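Local coordinates for polyketide synthase associated protein 5 (Mycobacterium tuberculosis, PDB 1Q9J), which probably catalyses the transfer of mycocerosic acids from mycocerosic acid synthase onto the hydroxyl groups of phthiocerols and phthiodiolone, the last step of dimycocerosate ester synthesis, at residues F140-D145 against M353-L359; I77-D81 against L107-L111; F229-L235 against I300-S305. All coordinates share one frame; numbering follows the deposited sequence.

Contact 1: F140-D145 against M353-L359; sequences FSRYTD and MRTPPGL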
loop_
_atom_site.group_PDB
_atom_site.type_symbol
_atom_site.label_atom_id
_atom_site.label_comp_id
_atom_site.label_asym_id
_atom_site.label_seq_id
_atom_site.Cartn_x
_atom_site.Cartn_y
_atom_site.Cartn_z
ATOM N N PHE A 140 12.427 12.147 -5.077
ATOM C CA PHE A 140 12.589 12.643 -6.435
ATOM C C PHE A 140 12.485 14.172 -6.504
ATOM O O PHE A 140 13.067 14.806 -7.393
ATOM C CB PHE A 140 11.537 12.063 -7.362
ATOM C CG PHE A 140 11.799 10.653 -7.808
ATOM C CD1 PHE A 140 11.472 9.577 -6.991
ATOM C CD2 PHE A 140 12.239 10.396 -9.106
ATOM C CE1 PHE A 140 11.557 8.246 -7.465
ATOM C CE2 PHE A 140 12.332 9.070 -9.598
ATOM C CZ PHE A 140 11.985 8.000 -8.777
ATOM N N SER A 141 11.737 14.774 -5.586
ATOM C CA SER A 141 11.615 16.218 -5.592
ATOM C C SER A 141 12.966 16.809 -5.213
ATOM O O SER A 141 13.367 17.838 -5.731
ATOM C CB SER A 141 10.543 16.674 -4.595
ATOM O OG SER A 141 10.675 18.071 -4.299
ATOM N N ARG A 142 13.674 16.135 -4.319
ATOM C CA ARG A 142 14.973 16.618 -3.882
ATOM C C ARG A 142 16.055 16.289 -4.896
ATOM O O ARG A 142 17.026 17.028 -5.039
ATOM C CB ARG A 142 15.336 16.015 -2.529
ATOM C CG ARG A 142 14.179 16.021 -1.544
ATOM C CD ARG A 142 14.647 15.804 -0.121
ATOM N NE ARG A 142 15.016 17.066 0.483
ATOM C CZ ARG A 142 14.422 17.579 1.552
ATOM N NH1 ARG A 142 13.430 16.927 2.143
ATOM N NH2 ARG A 142 14.811 18.763 2.015
ATOM N N TYR A 143 15.902 15.174 -5.596
ATOM C CA TYR A 143 16.884 14.806 -6.600
ATOM C C TYR A 143 16.866 15.868 -7.692
ATOM O O TYR A 143 17.908 16.381 -8.081
ATOM C CB TYR A 143 16.548 13.445 -7.194
ATOM C CG TYR A 143 17.449 13.078 -8.344
ATOM C CD1 TYR A 143 18.797 12.786 -8.141
ATOM C CD2 TYR A 143 16.957 13.034 -9.642
ATOM C CE1 TYR A 143 19.629 12.454 -9.213
ATOM C CE2 TYR A 143 17.774 12.705 -10.716
ATOM C CZ TYR A 143 19.106 12.414 -10.495
ATOM O OH TYR A 143 19.897 12.061 -11.557
ATOM N N THR A 144 15.672 16.186 -8.182
ATOM C CA THR A 144 15.515 17.208 -9.209
ATOM C C THR A 144 16.145 18.527 -8.727
ATOM O O THR A 144 16.804 19.222 -9.494
ATOM C CB THR A 144 14.019 17.429 -9.547
ATOM O OG1 THR A 144 13.462 16.212 -10.051
ATOM C CG2 THR A 144 13.854 18.513 -10.597
ATOM N N ASP A 145 15.954 18.865 -7.456
ATOM C CA ASP A 145 16.538 20.084 -6.916
ATOM C C ASP A 145 18.026 19.888 -6.689
ATOM O O ASP A 145 18.772 20.853 -6.552
ATOM C CB ASP A 145 15.888 20.470 -5.581
ATOM C CG ASP A 145 14.445 20.905 -5.733
ATOM O OD1 ASP A 145 14.148 21.682 -6.669
ATOM O OD2 ASP A 145 13.613 20.482 -4.900
ATOM N N MET A 353 5.481 13.211 -10.649
ATOM C CA MET A 353 6.728 13.000 -9.930
ATOM C C MET A 353 7.899 13.630 -10.664
ATOM O O MET A 353 8.310 13.155 -11.721
ATOM C CB MET A 353 6.976 11.508 -9.747
ATOM C CG MET A 353 8.209 11.183 -8.935
ATOM S SD MET A 353 7.858 9.858 -7.773
ATOM C CE MET A 353 7.618 8.469 -8.900
ATOM N N ARG A 354 8.435 14.695 -10.082
ATOM C CA ARG A 354 9.554 15.435 -10.652
ATOM C C ARG A 354 10.778 14.605 -11.045
ATOM O O ARG A 354 11.225 13.733 -10.301
ATOM C CB ARG A 354 9.994 16.521 -9.676
ATOM C CG ARG A 354 8.891 17.467 -9.254
ATOM C CD ARG A 354 9.434 18.501 -8.290
ATOM N NE ARG A 354 10.623 19.150 -8.830
ATOM C CZ ARG A 354 11.403 19.980 -8.145
ATOM N NH1 ARG A 354 11.122 20.268 -6.881
ATOM N NH2 ARG A 354 12.469 20.517 -8.723
ATOM N N THR A 355 11.314 14.903 -12.226
ATOM C CA THR A 355 12.501 14.247 -12.767
ATOM C C THR A 355 13.168 15.281 -13.650
ATOM O O THR A 355 12.559 15.764 -14.602
ATOM C CB THR A 355 12.161 13.044 -13.654
ATOM O OG1 THR A 355 11.231 13.450 -14.663
ATOM C CG2 THR A 355 11.569 11.911 -12.827
ATOM N N PRO A 356 14.429 15.628 -13.352
ATOM C CA PRO A 356 15.182 16.618 -14.125
ATOM C C PRO A 356 15.245 16.263 -15.609
ATOM O O PRO A 356 14.912 15.145 -16.008
ATOM C CB PRO A 356 16.550 16.600 -13.461
ATOM C CG PRO A 356 16.689 15.180 -13.061
ATOM C CD PRO A 356 15.331 14.882 -12.461
ATOM N N PRO A 357 15.671 17.219 -16.451
ATOM C CA PRO A 357 15.775 17.000 -17.899
ATOM C C PRO A 357 16.788 15.911 -18.273
ATOM O O PRO A 357 17.951 15.946 -17.865
ATOM C CB PRO A 357 16.163 18.380 -18.427
ATOM C CG PRO A 357 16.959 18.959 -17.290
ATOM C CD PRO A 357 16.145 18.568 -16.086
ATOM N N GLY A 358 16.324 14.940 -19.048
ATOM C CA GLY A 358 17.181 13.847 -19.457
ATOM C C GLY A 358 16.809 12.534 -18.790
ATOM O O GLY A 358 17.166 11.448 -19.265
ATOM N N LEU A 359 16.094 12.618 -17.677
ATOM C CA LEU A 359 15.683 11.409 -16.977
ATOM C C LEU A 359 14.180 11.288 -17.115
ATOM O O LEU A 359 13.479 12.287 -17.176
ATOM C CB LEU A 359 16.065 11.482 -15.497
ATOM C CG LEU A 359 16.726 10.250 -14.873
ATOM C CD1 LEU A 359 16.964 10.559 -13.413
ATOM C CD2 LEU A 359 15.862 9.002 -15.028
#

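Contact 2: I77-D81 against L107-L111; sequences ICVID and LQLIL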
loop_
_atom_site.group_PDB
_atom_site.type_symbol
_atom_site.label_atom_id
_atom_site.label_comp_id
_atom_site.label_asym_id
_atom_site.label_seq_id
_atom_site.Cartn_x
_atom_site.Cartn_y
_atom_site.Cartn_z
ATOM N N ILE A 77 22.995 5.578 0.097
ATOM C CA ILE A 77 22.461 4.839 -1.038
ATOM C C ILE A 77 23.323 3.623 -1.319
ATOM O O ILE A 77 24.394 3.470 -0.754
ATOM C CB ILE A 77 22.387 5.700 -2.316
ATOM C CG1 ILE A 77 23.772 6.225 -2.682
ATOM C CG2 ILE A 77 21.442 6.863 -2.101
ATOM C CD1 ILE A 77 23.792 7.000 -3.985
ATOM N N CYS A 78 22.841 2.761 -2.193
ATOM C CA CYS A 78 23.566 1.565 -2.534
ATOM C C CYS A 78 23.496 1.370 -4.038
ATOM O O CYS A 78 22.492 0.873 -4.565
ATOM C CB CYS A 78 22.949 0.375 -1.816
ATOM S SG CYS A 78 23.302 -1.201 -2.591
ATOM N N VAL A 79 24.556 1.777 -4.731
ATOM C CA VAL A 79 24.612 1.660 -6.185
ATOM C C VAL A 79 25.104 0.289 -6.654
ATOM O O VAL A 79 26.021 -0.280 -6.072
ATOM C CB VAL A 79 25.532 2.721 -6.773
ATOM C CG1 VAL A 79 25.363 2.745 -8.279
ATOM C CG2 VAL A 79 25.228 4.068 -6.157
ATOM N N ILE A 80 24.492 -0.237 -7.710
ATOM C CA ILE A 80 24.884 -1.540 -8.246
ATOM C C ILE A 80 24.943 -1.526 -9.773
ATOM O O ILE A 80 24.295 -0.700 -10.419
ATOM C CB ILE A 80 23.901 -2.635 -7.818
ATOM C CG1 ILE A 80 23.793 -2.663 -6.292
ATOM C CG2 ILE A 80 24.357 -3.977 -8.352
ATOM C CD1 ILE A 80 22.702 -3.582 -5.790
ATOM N N ASP A 81 25.715 -2.445 -10.349
ATOM C CA ASP A 81 25.854 -2.522 -11.803
ATOM C C ASP A 81 25.353 -3.853 -12.360
ATOM O O ASP A 81 24.494 -3.876 -13.239
ATOM C CB ASP A 81 27.318 -2.311 -12.201
ATOM C CG ASP A 81 27.509 -2.222 -13.702
ATOM O OD1 ASP A 81 28.672 -2.088 -14.142
ATOM O OD2 ASP A 81 26.499 -2.282 -14.444
ATOM N N LEU A 107 17.825 2.426 0.135
ATOM C CA LEU A 107 17.661 3.016 -1.194
ATOM C C LEU A 107 18.632 2.307 -2.133
ATOM O O LEU A 107 19.835 2.542 -2.090
ATOM C CB LEU A 107 17.949 4.526 -1.185
ATOM C CG LEU A 107 17.774 5.166 -2.572
ATOM C CD1 LEU A 107 16.425 4.764 -3.153
ATOM C CD2 LEU A 107 17.889 6.681 -2.489
ATOM N N GLN A 108 18.101 1.443 -2.989
ATOM C CA GLN A 108 18.933 0.676 -3.911
ATOM C C GLN A 108 18.862 1.125 -5.374
ATOM O O GLN A 108 17.826 0.984 -6.024
ATOM C CB GLN A 108 18.546 -0.798 -3.816
ATOM C CG GLN A 108 19.408 -1.718 -4.647
ATOM C CD GLN A 108 18.796 -3.091 -4.770
ATOM O OE1 GLN A 108 17.683 -3.236 -5.283
ATOM N NE2 GLN A 108 19.516 -4.111 -4.306
ATOM N N LEU A 109 19.973 1.648 -5.884
ATOM C CA LEU A 109 20.049 2.097 -7.268
ATOM C C LEU A 109 20.879 1.142 -8.126
ATOM O O LEU A 109 22.066 0.945 -7.872
ATOM C CB LEU A 109 20.676 3.483 -7.345
ATOM C CG LEU A 109 20.889 3.984 -8.777
ATOM C CD1 LEU A 109 19.541 4.148 -9.458
ATOM C CD2 LEU A 109 21.655 5.297 -8.756
ATOM N N ILE A 110 20.257 0.564 -9.149
ATOM C CA ILE A 110 20.952 -0.368 -10.034
ATOM C C ILE A 110 21.116 0.212 -11.445
ATOM O O ILE A 110 20.155 0.281 -12.211
ATOM C CB ILE A 110 20.196 -1.711 -10.137
ATOM C CG1 ILE A 110 19.814 -2.205 -8.749
ATOM C CG2 ILE A 110 21.081 -2.759 -10.790
ATOM C CD1 ILE A 110 19.047 -3.503 -8.766
ATOM N N LEU A 111 22.341 0.612 -11.777
ATOM C CA LEU A 111 22.649 1.183 -13.080
ATOM C C LEU A 111 22.440 0.176 -14.206
ATOM O O LEU A 111 22.770 -1.005 -14.070
ATOM C CB LEU A 111 24.091 1.689 -13.095
ATOM C CG LEU A 111 24.464 2.717 -12.029
ATOM C CD1 LEU A 111 25.975 2.841 -11.981
ATOM C CD2 LEU A 111 23.824 4.064 -12.328
#

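Contact 3: F229-L235 against I300-S305; sequences FGREHRL and IVDLAS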
loop_
_atom_site.group_PDB
_atom_site.type_symbol
_atom_site.label_atom_id
_atom_site.label_comp_id
_atom_site.label_asym_id
_atom_site.label_seq_id
_atom_site.Cartn_x
_atom_site.Cartn_y
_atom_site.Cartn_z
ATOM N N PHE A 229 -17.473 4.060 -19.087
ATOM C CA PHE A 229 -18.536 3.231 -18.530
ATOM C C PHE A 229 -18.713 3.575 -17.067
ATOM O O PHE A 229 -19.795 3.422 -16.509
ATOM C CB PHE A 229 -18.172 1.753 -18.638
ATOM C CG PHE A 229 -19.107 0.842 -17.897
ATOM C CD1 PHE A 229 -20.290 0.409 -18.482
ATOM C CD2 PHE A 229 -18.805 0.415 -16.611
ATOM C CE1 PHE A 229 -21.166 -0.445 -17.795
ATOM C CE2 PHE A 229 -19.674 -0.436 -15.917
ATOM C CZ PHE A 229 -20.857 -0.866 -16.512
ATOM N N GLY A 230 -17.627 4.033 -16.453
ATOM C CA GLY A 230 -17.656 4.383 -15.045
ATOM C C GLY A 230 -18.589 5.529 -14.714
ATOM O O GLY A 230 -19.658 5.325 -14.135
ATOM N N ARG A 231 -18.180 6.740 -15.078
ATOM C CA ARG A 231 -18.990 7.916 -14.805
ATOM C C ARG A 231 -20.291 7.928 -15.604
ATOM O O ARG A 231 -21.005 8.932 -15.638
ATOM C CB ARG A 231 -18.176 9.194 -15.052
ATOM C CG ARG A 231 -17.476 9.285 -16.391
ATOM C CD ARG A 231 -16.410 10.381 -16.354
ATOM N NE ARG A 231 -15.743 10.572 -17.643
ATOM C CZ ARG A 231 -14.637 11.294 -17.824
ATOM N NH1 ARG A 231 -14.061 11.901 -16.793
ATOM N NH2 ARG A 231 -14.106 11.419 -19.036
ATOM N N GLU A 232 -20.596 6.800 -16.240
ATOM C CA GLU A 232 -21.823 6.650 -17.007
ATOM C C GLU A 232 -22.723 5.775 -16.145
ATOM O O GLU A 232 -23.659 5.147 -16.628
ATOM C CB GLU A 232 -21.553 5.949 -18.340
ATOM C CG GLU A 232 -22.758 5.890 -19.273
ATOM C CD GLU A 232 -22.757 4.653 -20.169
ATOM O OE1 GLU A 232 -22.912 3.529 -19.638
ATOM O OE2 GLU A 232 -22.596 4.803 -21.402
ATOM N N HIS A 233 -22.414 5.734 -14.856
ATOM C CA HIS A 233 -23.182 4.952 -13.899
ATOM C C HIS A 233 -22.931 5.517 -12.511
ATOM O O HIS A 233 -23.166 4.854 -11.499
ATOM C CB HIS A 233 -22.760 3.483 -13.949
ATOM C CG HIS A 233 -23.344 2.724 -15.101
ATOM N ND1 HIS A 233 -24.624 2.218 -15.082
ATOM C CD2 HIS A 233 -22.825 2.396 -16.308
ATOM C CE1 HIS A 233 -24.871 1.608 -16.230
ATOM N NE2 HIS A 233 -23.795 1.703 -16.990
ATOM N N ARG A 234 -22.451 6.754 -12.469
ATOM C CA ARG A 234 -22.154 7.411 -11.204
ATOM C C ARG A 234 -21.288 6.468 -10.378
ATOM O O ARG A 234 -21.627 6.126 -9.245
ATOM C CB ARG A 234 -23.448 7.737 -10.444
ATOM C CG ARG A 234 -24.485 8.499 -11.260
ATOM C CD ARG A 234 -25.687 8.876 -10.408
ATOM N NE ARG A 234 -26.834 9.253 -11.229
ATOM C CZ ARG A 234 -27.972 9.747 -10.749
ATOM N NH1 ARG A 234 -28.127 9.934 -9.439
ATOM N NH2 ARG A 234 -28.955 10.054 -11.583
ATOM N N LEU A 235 -20.179 6.039 -10.977
ATOM C CA LEU A 235 -19.227 5.141 -10.336
ATOM C C LEU A 235 -17.814 5.565 -10.695
ATOM O O LEU A 235 -17.618 6.568 -11.383
ATOM C CB LEU A 235 -19.466 3.694 -10.778
ATOM C CG LEU A 235 -20.781 3.084 -10.296
ATOM C CD1 LEU A 235 -20.913 1.665 -10.821
ATOM C CD2 LEU A 235 -20.833 3.094 -8.782
ATOM N N ILE A 300 -23.050 -6.033 -12.212
ATOM C CA ILE A 300 -21.873 -5.229 -11.913
ATOM C C ILE A 300 -22.224 -3.936 -11.197
ATOM O O ILE A 300 -21.863 -3.752 -10.036
ATOM C CB ILE A 300 -21.079 -4.924 -13.217
ATOM C CG1 ILE A 300 -20.002 -5.993 -13.412
ATOM C CG2 ILE A 300 -20.445 -3.542 -13.178
ATOM C CD1 ILE A 300 -18.933 -5.982 -12.349
ATOM N N VAL A 301 -22.931 -3.046 -11.885
ATOM C CA VAL A 301 -23.313 -1.772 -11.299
ATOM C C VAL A 301 -24.065 -1.967 -9.987
ATOM O O VAL A 301 -23.832 -1.244 -9.028
ATOM C CB VAL A 301 -24.178 -0.965 -12.267
ATOM C CG1 VAL A 301 -24.313 0.462 -11.771
ATOM C CG2 VAL A 301 -23.565 -0.998 -13.650
ATOM N N ASP A 302 -24.960 -2.943 -9.937
ATOM C CA ASP A 302 -25.708 -3.187 -8.716
ATOM C C ASP A 302 -24.758 -3.391 -7.546
ATOM O O ASP A 302 -24.903 -2.761 -6.499
ATOM C CB ASP A 302 -26.610 -4.415 -8.872
ATOM C CG ASP A 302 -28.072 -4.047 -9.110
ATOM O OD1 ASP A 302 -28.369 -3.411 -10.146
ATOM O OD2 ASP A 302 -28.920 -4.401 -8.254
ATOM N N LEU A 303 -23.778 -4.271 -7.740
ATOM C CA LEU A 303 -22.778 -4.587 -6.713
ATOM C C LEU A 303 -21.890 -3.371 -6.427
ATOM O O LEU A 303 -21.737 -2.961 -5.282
ATOM C CB LEU A 303 -21.913 -5.766 -7.183
ATOM C CG LEU A 303 -20.904 -6.361 -6.212
ATOM C CD1 LEU A 303 -21.624 -6.945 -5.021
ATOM C CD2 LEU A 303 -20.085 -7.425 -6.923
ATOM N N ALA A 304 -21.315 -2.806 -7.484
ATOM C CA ALA A 304 -20.452 -1.647 -7.360
ATOM C C ALA A 304 -21.094 -0.540 -6.530
ATOM O O ALA A 304 -20.489 -0.026 -5.584
ATOM C CB ALA A 304 -20.100 -1.119 -8.736
ATOM N N SER A 305 -22.327 -0.176 -6.881
ATOM C CA SER A 305 -23.051 0.895 -6.190
ATOM C C SER A 305 -23.364 0.586 -4.737
ATOM O O SER A 305 -23.292 1.466 -3.876
ATOM C CB SER A 305 -24.353 1.219 -6.929
ATOM O OG SER A 305 -24.078 1.945 -8.123
#

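Contact 1: F140-D145 against M353-L359
R354 and D145 make the charged link between the loop 353-359 and helix 129-148. R354 NH2 donates to D145 OD1 at 2.9 Å; the acceptor lies at the edge of the guanidinium, close to its plane, whereas the donor stands above the carboxylate, the two planes being 71° apart. A second, weak bond joins R354 NH1 to D145 OD2. One guanidinium face lies over the carbonyl oxygen S141 O. With CG2 anti to its backbone N, T144 turns that methyl to R354, whose NH2 it meets.

Among the polar atoms, T144 OG1 donates to F140 O at 3.0 Å. This oxygen also accepts from T144 N, the two donors arriving from opposite faces of the carbonyl.

The apolar contacts involve F140 and Y143. M353, its chain bent beyond CG, lays SD over a face of the F140 ring, 4.1 Å from the centroid, a Met-aromatic contact. Y143 CE2 meets P356 CG at 3.6 Å and L359 CD1 at 3.5 Å, while Y143 OH accepts from the backbone N of D35.

A turn of helix thus takes up the loop that leads into strand 360-368 through a salt bridge at the more exposed end and sulfur, ring and proline contacts in the buried part.

Contact 2: I77-D81 against L107-L111
C78 and I80 exchange backbone hydrogen bonds with L107, L109 and L111, in a parallel pairing that sets C78 beside Q108, V79 beside L109 and I80 beside I110; the axes of 78-80 and 107-110 come within 4.6 Å and lie 20° from parallel. The ladder starts with a weak bond from C78 N to L107 O. L109 N then donates to C78 O at 2.9 Å from above the carbonyl plane. Two shorter bonds follow, I80 N to L109 O and L111 N to I80 O, both 2.7 Å long and both nearly in line with the accepting C=O. The CA of V79 also makes a CA-H...O contact with L109 O, at 3.1 Å.

Side chains extend the pairing on each face of the sheet. V79 and L109 share one face, where V79 CG1 also reaches L111 CD1 at 3.8 Å. C78, I80, Q108 and I110 share the other. With CG1 beside the backbone N (chi1 -56°) and the chain extended beyond it, I80 sends CD1 back along the strands to Q108 NE2, 3.6 Å away, and its CB faces I110 CG2. At the start of the pairing, I77 CG2 lies alongside L107 CD2 at 3.6 Å, both branches pointing the same way.

Beyond this shell, helix 36-49 covers the face of V79 and L109: I77 and V79 touch V36, and L107 touches F43. Strand 117-123 flanks 105-110 on its other side, with backbone bonds between Q108 and T119 and between I110 and E117.

Strand 78-80 is an outermost strand of this mixed sheet, so main-chain bonds to a single neighbour, backed by aliphatic contacts with the helix, join it to the N-terminal half of the fold.

Contact 3: F229-L235 against I300-S305
The H233 imidazole takes V301 CG2 over one face, 3.9 Å from the ring centroid and 19° off the normal, a CH-pi contact. V301 CG2 sits toward the rim, nearest H233 ND1 at 3.7 Å, while the carbonyl oxygen of F229 lies in plane at the imidazole's edge. The F229 ring has H233 CD2 over one of its faces, 3.6 Å above the plane. I300 CG2 comes to the edge of that phenyl ring, at CE2, and V301 CG2 approaches CZ obliquely. V301 CG2 therefore touches both rings. Y417, close to the C-terminus of the modelled chain, adds a third ring: it meets F229 edge-to-face, its plane is steeply inclined to that of H233, and its side chain also touches V301.

The other methyl of V301 serves L235. V301 CG1, anti to the backbone N at a chi1 of -168°, reaches L235 CD1 at 3.7 Å. L235 CD1 also packs on A304 CB at 3.6 Å, one helical turn further on, so this leucine branch rests between two successive turns of helix 300-317. L235 CD2 goes instead to S305 OG, 3.5 Å away; that hydroxyl makes a weak bond to V301 O within its own helix.

On the opposing side, a type I turn begins at G230, the last residue of helix 220-230, and ends at H233; L235 N donates to G230 O. I300 packs back on A243 and L247 of helix 237-253.

No hydrogen bond crosses between the segments: the end of helix 220-230 and the residues after it meet the first turns of helix 300-317 through methyl, ring and leucine contacts. The L235 side chain lies about 7 Å from that of R312, a residue further along the same helix 300-317 that is probably important for recognising the carrier-protein domain of mycocerosic acid synthase.

Contact 2 closes first along the chain, contact 1 opens after it, and contact 3 lies inside the long loop that contact 1 closes. Contacts 1 and 2 are neighbours, with centres about 17 Å apart, on the same side of the chain's centre. They share helix 36-49, touched by side chains from both, and the five-stranded sheet: contact 2 pairs its outermost strand 78-80, and contact 1 holds the loop entering 360-368, the strand at the sheet's opposite edge. A strand from the C-terminal part of the sequence thus completes a sheet otherwise built from the N-terminal part, linking the two related domains. Contact 3 is remote, its centre about 44 Å from that of contact 2, across the chain's centre, between helices 220-230 and 300-317.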